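Local coordinates for putative exported protein (Peptoclostridium difficile, PDB 5TTA) that is of unknown function but is probably exported from the cell, and belongs to an uncharacterised family of alpha/beta proteins, at residues I62-S67 with N176-G181; L80-N85 with Y205-V210; E90-A95 with T120-V125. All coordinates share one frame; numbering follows the deposited sequence.

In the fold
From the N terminus, strand 41-50 leads into strand 58-66, the central strand of a three-stranded antiparallel sheet, and interaction 1 later brings the loop after helix 156-175 back to its end. Strand 72-82 follows directly and pairs with strand 205-215 in interaction 2, inside a second antiparallel sheet. Because their segments alternate along the chain, interactions 1 and 2 cross; their centres are 22 Å apart. Interaction 3 closes the shortest loop, 90-95 with 120-125, and is nested inside the loops closed by both others. It touches interaction 2, where Trp93 and Leu91 pack on Ala81, and so joins a small two-stranded sheet to the larger one.

Interaction 1: I62-S67 with N176-G181; sequences ISLTNS and NAIAPG
Asn66 carries this contact, presenting its side-chain amide and its backbone carbonyl to different parts of the loop 176-181. With CG anti to the backbone N (chi1 -179°), the side chain reaches across to the loop, and ND2 donates to Ile178 O at 3.0 Å. That oxygen lies close to the plane of the Asn66 amide, but the bond is bent, and the donor stands 46° above the plane of the Ile178 carbonyl, off its lone pairs. ND2 also hydrogen-bonds Lys70 O, while OD1 is held by Ser68 OG; bonds at both its ends fix the way the amide is turned. Behind it, Asn66 CB packs alongside the CG2 branch of Ile178 at 3.9 Å and comes within 3.4 Å of Ala179 O. The other branch of Ile178 runs toward Leu64, and their CD1 atoms approach to 4.5 Å, a loose apolar contact at the margin of a core that Leu64 shares with Tyr75 and Ile77 of strand 72-82. One residue past Pro180, Gly181 N donates to Asn66 O at 2.8 Å, lying in the carbonyl plane. Gly181 has a positive phi of 79°, a backbone shape that glycine readily adopts. The loop after helix 156-175 is thus gripped at two points by one asparagine at the end of strand 58-66, and the buried amide is met by backbone carbonyls at ND2 and by a serine hydroxyl at OD1, making polar bonds rather than apolar packing the main tie between these two segments.

Interaction 2: L80-N85 with Y205-V210; sequences LAYDKN and YIISCV
The Tyr205 ring turns its edge to the chain that leaves strand 72-82: Asp83 O lies in the plane of the ring, 3.5 Å from CD2, and Lys84 O sits farther along the same rim beyond CE2. At its far end Tyr205 OH receives a hydrogen bond from a water that also donates to Lys84 O, and the hydroxyl is bonded to Glu244 OE1 as well. The ring of Tyr82 has Tyr205 O at its edge, while Ile207 reaches it obliquely, CD1 coming to 3.8 Å from CE1. Ile207 can do so because its CG1 is set between the backbone N and the carbonyl carbon (chi1 60°), which also brings CG1 to 4.0 Å from Leu80 CB. Leu80, Tyr82, Tyr205 and Ile207 share one face of the sheet, where Phe233 and Leu243 of the C-terminal helices pack against several of them; Ala81 and Ile206 point to the opposite face.

Beneath the side chains the strands run antiparallel, their directions 155° apart. Leu80 and Ile207 form a hydrogen-bonded pair, in which Leu80 N to Ile207 O and Ile207 N to Leu80 O are both 3.0 Å, and Tyr82 with Tyr205 forms another. Between them Ala81 and Ile206 make a non-hydrogen-bonded pair, where Ile206 CA approaches Leu80 O at 3.3 Å in a CA-H...O contact. Backbone bonds therefore set the register, apolar side chains pack on the face that meets the helices, and a water joins the Lys84 carbonyl to the Tyr205 hydroxyl beyond the last paired residues.

Interaction 3: E90-A95 with T120-V125; sequences ELYWDA and TGISPV
Ala95 and Pro124 bring the two backbones closest, their CA atoms 4.3 Å apart, where a type I beta turn spanning Tyr92 to Ala95 meets the end of strand 121-123. Tyr92 lies against the proline with its ring face: Pro124 CG sits over that face in a CH-pi contact, 3.9 Å from the centroid and 18° off the normal, displaced toward the rim. Pro124 CB makes the shortest atom contact with the ring, 3.5 Å from Tyr92 CD1. Ile122 crosses the same tyrosine at about a right angle, meeting CD2 with the end of its side chain. Its CG1 lies between the backbone N and the carbonyl carbon (chi1 64°), which sends CD1 toward the ring while CB packs on Ala95 CB at 4.0 Å.

Farther along, Asp94 and Val125 also cross nearly perpendicularly. Asp94 OD1 lies 3.3 Å from Val125 CB, and the CG1 branch of the valine passes beside OD2; the other branch, CG2, rests against the Asp94 backbone oxygen. The carboxylate has polar partners too. A water donates to Asp94 OD1 at 2.9 Å and accepts from Val125 N, bridging the two segments, and OD2 is hydrogen-bonded to Ser126 OG just beyond. Trp93, in the middle of the turn, packs instead on Cys79 and Ala81 of strand 72-82, with its NE1 bonded to Ser129 O.

The arrangement is a tight turn leading into a two-stranded antiparallel sheet: the chain passes from Ala95 into strand 96-98, which pairs with 121-123, and the tyrosine-proline CH-pi contact and the bridging water lie beside the end of strand 121-123, next to the point where the chain enters strand 96-98.

Interaction 1: I62-S67 with N176-G181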
loop_
_atom_site.group_PDB
_atom_site.type_symbol
_atom_site.label_atom_id
_atom_site.label_comp_id
_atom_site.label_asym_id
_atom_site.label_seq_id
_atom_site.Cartn_x
_atom_site.Cartn_y
_atom_site.Cartn_z
ATOM N N ILE A 62 0.737 27.170 -1.435
ATOM C CA ILE A 62 -0.229 27.476 -0.373
ATOM C C ILE A 62 0.502 27.421 0.962
ATOM O O ILE A 62 1.010 26.360 1.357
ATOM C CB ILE A 62 -1.410 26.493 -0.402
ATOM C CG1 ILE A 62 -1.966 26.437 -1.829
ATOM C CG2 ILE A 62 -2.480 26.933 0.627
ATOM C CD1 ILE A 62 -3.041 25.399 -2.056
ATOM N N SER A 63 0.570 28.565 1.646
ATOM C CA SER A 63 1.239 28.645 2.940
ATOM C C SER A 63 0.205 28.381 4.029
ATOM O O SER A 63 -0.796 29.104 4.133
ATOM C CB SER A 63 1.917 29.999 3.112
ATOM O OG SER A 63 2.330 30.168 4.456
ATOM N N LEU A 64 0.417 27.309 4.786
ATOM C CA LEU A 64 -0.511 26.808 5.789
ATOM C C LEU A 64 0.080 26.880 7.195
ATOM O O LEU A 64 1.306 26.774 7.399
ATOM C CB LEU A 64 -0.879 25.343 5.498
ATOM C CG LEU A 64 -1.466 25.006 4.132
ATOM C CD1 LEU A 64 -1.481 23.490 3.937
ATOM C CD2 LEU A 64 -2.874 25.567 4.049
ATOM N N THR A 65 -0.816 27.019 8.168
ATOM C CA THR A 65 -0.483 26.952 9.592
ATOM C C THR A 65 -1.542 26.089 10.270
ATOM O O THR A 65 -2.727 26.402 10.167
ATOM C CB THR A 65 -0.462 28.346 10.243
ATOM O OG1 THR A 65 0.591 29.150 9.678
ATOM C CG2 THR A 65 -0.285 28.235 11.769
ATOM N N ASN A 66 -1.136 25.028 10.963
ATOM C CA ASN A 66 -2.058 24.240 11.797
ATOM C C ASN A 66 -2.267 24.970 13.117
ATOM O O ASN A 66 -1.457 24.856 14.034
ATOM C CB ASN A 66 -1.503 22.843 12.048
ATOM C CG ASN A 66 -2.433 21.972 12.904
ATOM O OD1 ASN A 66 -3.423 22.441 13.450
ATOM N ND2 ASN A 66 -2.104 20.690 13.010
ATOM N N SER A 67 -3.367 25.703 13.240
ATOM C CA SER A 67 -3.603 26.481 14.449
ATOM C C SER A 67 -4.284 25.686 15.558
ATOM O O SER A 67 -4.508 26.233 16.640
ATOM C CB SER A 67 -4.431 27.723 14.112
ATOM O OG SER A 67 -5.570 27.373 13.344
ATOM N N ASN A 176 2.748 11.182 8.628
ATOM C CA ASN A 176 3.022 12.349 7.802
ATOM C C ASN A 176 2.124 13.548 8.112
ATOM O O ASN A 176 2.049 14.466 7.296
ATOM C CB ASN A 176 2.872 11.992 6.323
ATOM C CG ASN A 176 4.009 11.170 5.823
ATOM O OD1 ASN A 176 5.135 11.652 5.736
ATOM N ND2 ASN A 176 3.736 9.912 5.505
ATOM N N ALA A 177 1.455 13.564 9.256
ATOM C CA ALA A 177 0.497 14.630 9.538
ATOM C C ALA A 177 1.202 15.968 9.791
ATOM O O ALA A 177 2.379 16.026 10.174
ATOM C CB ALA A 177 -0.357 14.264 10.749
ATOM N N ILE A 178 0.466 17.055 9.561
ATOM C CA ILE A 178 0.929 18.393 9.918
ATOM C C ILE A 178 0.748 18.562 11.422
ATOM O O ILE A 178 -0.382 18.535 11.923
ATOM C CB ILE A 178 0.166 19.487 9.149
ATOM C CG1 ILE A 178 0.289 19.275 7.632
ATOM C CG2 ILE A 178 0.728 20.836 9.515
ATOM C CD1 ILE A 178 -0.630 20.162 6.790
ATOM N N ALA A 179 1.858 18.746 12.140
ATOM C CA ALA A 179 1.834 18.790 13.599
ATOM C C ALA A 179 1.181 20.080 14.081
ATOM O O ALA A 179 1.155 21.075 13.347
ATOM C CB ALA A 179 3.253 18.677 14.148
ATOM N N PRO A 180 0.635 20.096 15.312
ATOM C CA PRO A 180 0.059 21.349 15.836
ATOM C C PRO A 180 1.103 22.464 15.860
ATOM O O PRO A 180 2.257 22.247 16.230
ATOM C CB PRO A 180 -0.398 20.980 17.261
ATOM C CG PRO A 180 -0.521 19.495 17.267
ATOM C CD PRO A 180 0.459 18.964 16.239
ATOM N N GLY A 181 0.689 23.663 15.442
ATOM C CA GLY A 181 1.579 24.806 15.333
ATOM C C GLY A 181 2.473 24.855 14.102
ATOM O O GLY A 181 3.070 25.911 13.836
#

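Interaction 2: L80-N85 with Y205-V210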
loop_
_atom_site.group_PDB
_atom_site.type_symbol
_atom_site.label_atom_id
_atom_site.label_comp_id
_atom_site.label_asym_id
_atom_site.label_seq_id
_atom_site.Cartn_x
_atom_site.Cartn_y
_atom_site.Cartn_z
ATOM N N LEU A 80 -9.382 28.975 -6.548
ATOM C CA LEU A 80 -9.963 29.722 -7.652
ATOM C C LEU A 80 -8.892 30.655 -8.175
ATOM O O LEU A 80 -8.016 31.080 -7.418
ATOM C CB LEU A 80 -11.183 30.537 -7.189
ATOM C CG LEU A 80 -12.288 29.684 -6.574
ATOM C CD1 LEU A 80 -13.390 30.633 -6.014
ATOM C CD2 LEU A 80 -12.902 28.796 -7.636
ATOM N N ALA A 81 -8.932 30.939 -9.474
ATOM C CA ALA A 81 -7.877 31.717 -10.118
ATOM C C ALA A 81 -8.463 32.895 -10.877
ATOM O O ALA A 81 -9.550 32.795 -11.447
ATOM C CB ALA A 81 -7.057 30.830 -11.085
ATOM N N TYR A 82 -7.719 34.010 -10.903
ATOM C CA TYR A 82 -8.163 35.256 -11.505
ATOM C C TYR A 82 -7.020 35.873 -12.283
ATOM O O TYR A 82 -5.867 35.804 -11.853
ATOM C CB TYR A 82 -8.652 36.260 -10.428
ATOM C CG TYR A 82 -9.902 35.755 -9.790
ATOM C CD1 TYR A 82 -9.858 34.823 -8.751
ATOM C CD2 TYR A 82 -11.143 36.161 -10.279
ATOM C CE1 TYR A 82 -11.025 34.301 -8.210
ATOM C CE2 TYR A 82 -12.300 35.660 -9.744
ATOM C CZ TYR A 82 -12.247 34.751 -8.721
ATOM O OH TYR A 82 -13.425 34.279 -8.225
ATOM N N ASP A 83 -7.356 36.529 -13.403
ATOM C CA ASP A 83 -6.371 37.317 -14.146
ATOM C C ASP A 83 -6.126 38.668 -13.471
ATOM O O ASP A 83 -6.701 39.000 -12.425
ATOM C CB ASP A 83 -6.766 37.468 -15.627
ATOM C CG ASP A 83 -7.847 38.540 -15.889
ATOM O OD1 ASP A 83 -8.314 39.262 -14.969
ATOM O OD2 ASP A 83 -8.247 38.665 -17.063
ATOM N N LYS A 84 -5.259 39.475 -14.092
ATOM C CA LYS A 84 -4.829 40.723 -13.473
ATOM C C LYS A 84 -5.969 41.727 -13.326
ATOM O O LYS A 84 -5.831 42.681 -12.558
ATOM C CB LYS A 84 -3.700 41.352 -14.287
ATOM C CG LYS A 84 -4.124 41.832 -15.659
ATOM C CD LYS A 84 -2.935 42.206 -16.529
ATOM C CE LYS A 84 -3.405 42.875 -17.823
ATOM N NZ LYS A 84 -2.285 43.350 -18.686
ATOM N N ASN A 85 -7.080 41.522 -14.037
ATOM C CA ASN A 85 -8.215 42.435 -14.002
ATOM C C ASN A 85 -9.390 41.897 -13.190
ATOM O O ASN A 85 -10.493 42.476 -13.253
ATOM C CB ASN A 85 -8.659 42.762 -15.431
ATOM C CG ASN A 85 -7.575 43.488 -16.224
ATOM O OD1 ASN A 85 -6.967 44.441 -15.737
ATOM N ND2 ASN A 85 -7.318 43.023 -17.448
ATOM N N TYR A 205 -3.881 35.976 -9.493
ATOM C CA TYR A 205 -4.319 35.793 -8.127
ATOM C C TYR A 205 -4.933 34.421 -7.971
ATOM O O TYR A 205 -5.693 33.958 -8.829
ATOM C CB TYR A 205 -5.379 36.852 -7.720
ATOM C CG TYR A 205 -5.005 38.293 -7.975
ATOM C CD1 TYR A 205 -4.281 39.028 -7.019
ATOM C CD2 TYR A 205 -5.441 38.953 -9.122
ATOM C CE1 TYR A 205 -3.964 40.352 -7.228
ATOM C CE2 TYR A 205 -5.142 40.284 -9.336
ATOM C CZ TYR A 205 -4.399 40.980 -8.388
ATOM O OH TYR A 205 -4.087 42.295 -8.613
ATOM N N ILE A 206 -4.620 33.795 -6.856
ATOM C CA ILE A 206 -5.245 32.551 -6.441
ATOM C C ILE A 206 -5.851 32.816 -5.077
ATOM O O ILE A 206 -5.169 33.341 -4.192
ATOM C CB ILE A 206 -4.220 31.408 -6.401
ATOM C CG1 ILE A 206 -3.719 31.145 -7.830
ATOM C CG2 ILE A 206 -4.814 30.165 -5.755
ATOM C CD1 ILE A 206 -2.625 30.181 -7.868
ATOM N N ILE A 207 -7.140 32.535 -4.918
ATOM C CA ILE A 207 -7.754 32.638 -3.601
ATOM C C ILE A 207 -8.230 31.251 -3.233
ATOM O O ILE A 207 -8.643 30.486 -4.109
ATOM C CB ILE A 207 -8.903 33.679 -3.573
ATOM C CG1 ILE A 207 -10.000 33.292 -4.559
ATOM C CG2 ILE A 207 -8.357 35.078 -3.953
ATOM C CD1 ILE A 207 -11.282 34.195 -4.426
ATOM N N SER A 208 -8.135 30.911 -1.942
ATOM C CA SER A 208 -8.372 29.556 -1.479
ATOM C C SER A 208 -9.273 29.526 -0.251
ATOM O O SER A 208 -9.492 30.542 0.433
ATOM C CB SER A 208 -7.057 28.838 -1.172
ATOM O OG SER A 208 -6.137 29.038 -2.248
ATOM N N CYS A 209 -9.823 28.338 0.002
ATOM C CA CYS A 209 -10.670 28.130 1.175
ATOM C C CYS A 209 -10.555 26.673 1.588
ATOM O O CYS A 209 -10.657 25.780 0.737
ATOM C CB CYS A 209 -12.136 28.490 0.872
ATOM S SG CYS A 209 -13.289 28.398 2.285
ATOM N N VAL A 210 -10.350 26.451 2.888
ATOM C CA VAL A 210 -10.375 25.109 3.456
ATOM C C VAL A 210 -11.796 24.580 3.393
ATOM O O VAL A 210 -12.729 25.246 3.858
ATOM C CB VAL A 210 -9.884 25.125 4.905
ATOM C CG1 VAL A 210 -10.006 23.726 5.515
ATOM C CG2 VAL A 210 -8.431 25.646 4.986
HETATM O O HOH W 1 -3.515 43.311 -11.042
#

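Interaction 3: E90-A95 with T120-V125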
loop_
_atom_site.group_PDB
_atom_site.type_symbol
_atom_site.label_atom_id
_atom_site.label_comp_id
_atom_site.label_asym_id
_atom_site.label_seq_id
_atom_site.Cartn_x
_atom_site.Cartn_y
_atom_site.Cartn_z
ATOM N N GLU A 90 -10.819 29.702 -16.049
ATOM C CA GLU A 90 -10.923 28.247 -16.061
ATOM C C GLU A 90 -9.553 27.667 -16.387
ATOM O O GLU A 90 -8.961 28.020 -17.417
ATOM C CB GLU A 90 -11.928 27.758 -17.099
ATOM C CG GLU A 90 -13.354 28.103 -16.797
ATOM C CD GLU A 90 -14.306 27.515 -17.820
ATOM O OE1 GLU A 90 -14.786 26.378 -17.611
ATOM O OE2 GLU A 90 -14.556 28.191 -18.837
ATOM N N LEU A 91 -9.074 26.763 -15.531
ATOM C CA LEU A 91 -7.761 26.148 -15.682
ATOM C C LEU A 91 -7.840 24.636 -15.846
ATOM O O LEU A 91 -8.743 23.982 -15.335
ATOM C CB LEU A 91 -6.860 26.432 -14.453
ATOM C CG LEU A 91 -6.632 27.911 -14.131
ATOM C CD1 LEU A 91 -5.618 28.003 -12.985
ATOM C CD2 LEU A 91 -6.113 28.649 -15.345
ATOM N N TYR A 92 -6.849 24.083 -16.558
ATOM C CA TYR A 92 -6.430 22.701 -16.355
ATOM C C TYR A 92 -5.503 22.684 -15.138
ATOM O O TYR A 92 -4.272 22.733 -15.255
ATOM C CB TYR A 92 -5.731 22.163 -17.607
ATOM C CG TYR A 92 -6.626 22.040 -18.818
ATOM C CD1 TYR A 92 -7.573 21.023 -18.910
ATOM C CD2 TYR A 92 -6.507 22.929 -19.884
ATOM C CE1 TYR A 92 -8.379 20.891 -20.029
ATOM C CE2 TYR A 92 -7.318 22.800 -21.026
ATOM C CZ TYR A 92 -8.247 21.776 -21.081
ATOM O OH TYR A 92 -9.062 21.638 -22.177
ATOM N N TRP A 93 -6.117 22.621 -13.940
ATOM C CA TRP A 93 -5.390 22.897 -12.700
ATOM C C TRP A 93 -4.261 21.907 -12.441
ATOM O O TRP A 93 -3.219 22.286 -11.887
ATOM C CB TRP A 93 -6.339 22.857 -11.500
ATOM C CG TRP A 93 -7.214 24.064 -11.377
ATOM C CD1 TRP A 93 -8.418 24.293 -12.004
ATOM C CD2 TRP A 93 -6.942 25.216 -10.579
ATOM N NE1 TRP A 93 -8.915 25.530 -11.617
ATOM C CE2 TRP A 93 -8.033 26.105 -10.733
ATOM C CE3 TRP A 93 -5.886 25.571 -9.718
ATOM C CZ2 TRP A 93 -8.083 27.356 -10.084
ATOM C CZ3 TRP A 93 -5.929 26.792 -9.065
ATOM C CH2 TRP A 93 -7.038 27.682 -9.241
ATOM N N ASP A 94 -4.490 20.624 -12.718
ATOM C CA ASP A 94 -3.506 19.573 -12.470
ATOM C C ASP A 94 -2.891 19.028 -13.759
ATOM O O ASP A 94 -2.505 17.858 -13.813
ATOM C CB ASP A 94 -4.119 18.437 -11.645
ATOM C CG ASP A 94 -5.395 17.864 -12.249
ATOM O OD1 ASP A 94 -5.754 18.217 -13.398
ATOM O OD2 ASP A 94 -6.053 17.028 -11.570
ATOM N N ALA A 95 -2.725 19.878 -14.779
ATOM C CA ALA A 95 -2.095 19.438 -16.020
ATOM C C ALA A 95 -0.644 19.033 -15.779
ATOM O O ALA A 95 0.057 19.614 -14.946
ATOM C CB ALA A 95 -2.143 20.542 -17.065
ATOM N N THR A 120 7.217 22.032 -23.521
ATOM C CA THR A 120 6.712 22.374 -24.843
ATOM C C THR A 120 5.187 22.438 -24.892
ATOM O O THR A 120 4.639 22.980 -25.860
ATOM C CB THR A 120 7.231 21.375 -25.895
ATOM O OG1 THR A 120 6.476 20.160 -25.844
ATOM C CG2 THR A 120 8.705 21.035 -25.644
ATOM N N GLY A 121 4.504 21.924 -23.869
ATOM C CA GLY A 121 3.051 21.943 -23.825
ATOM C C GLY A 121 2.567 21.350 -22.514
ATOM O O GLY A 121 3.362 21.004 -21.629
ATOM N N ILE A 122 1.240 21.224 -22.401
ATOM C CA ILE A 122 0.615 20.636 -21.224
ATOM C C ILE A 122 -0.261 19.450 -21.623
ATOM O O ILE A 122 -0.775 19.367 -22.745
ATOM C CB ILE A 122 -0.213 21.678 -20.436
ATOM C CG1 ILE A 122 -1.381 22.183 -21.269
ATOM C CG2 ILE A 122 0.658 22.855 -20.012
ATOM C CD1 ILE A 122 -2.363 23.006 -20.464
ATOM N N SER A 123 -0.429 18.532 -20.674
ATOM C CA SER A 123 -1.298 17.365 -20.818
ATOM C C SER A 123 -2.344 17.371 -19.708
ATOM O O SER A 123 -2.011 17.080 -18.541
ATOM C CB SER A 123 -0.482 16.074 -20.773
ATOM O OG SER A 123 -1.309 14.937 -20.978
ATOM N N PRO A 124 -3.605 17.669 -20.019
ATOM C CA PRO A 124 -4.636 17.732 -18.975
ATOM C C PRO A 124 -4.799 16.421 -18.217
ATOM O O PRO A 124 -4.575 15.324 -18.742
ATOM C CB PRO A 124 -5.911 18.079 -19.758
ATOM C CG PRO A 124 -5.419 18.779 -20.971
ATOM C CD PRO A 124 -4.099 18.155 -21.318
ATOM N N VAL A 125 -5.183 16.562 -16.951
ATOM C CA VAL A 125 -5.531 15.444 -16.090
ATOM C C VAL A 125 -7.026 15.557 -15.780
ATOM O O VAL A 125 -7.838 14.870 -16.407
ATOM C CB VAL A 125 -4.617 15.430 -14.850
ATOM C CG1 VAL A 125 -5.082 14.431 -13.834
ATOM C CG2 VAL A 125 -3.204 15.038 -15.316
HETATM O O HOH W 2 -5.913 19.313 -16.032
#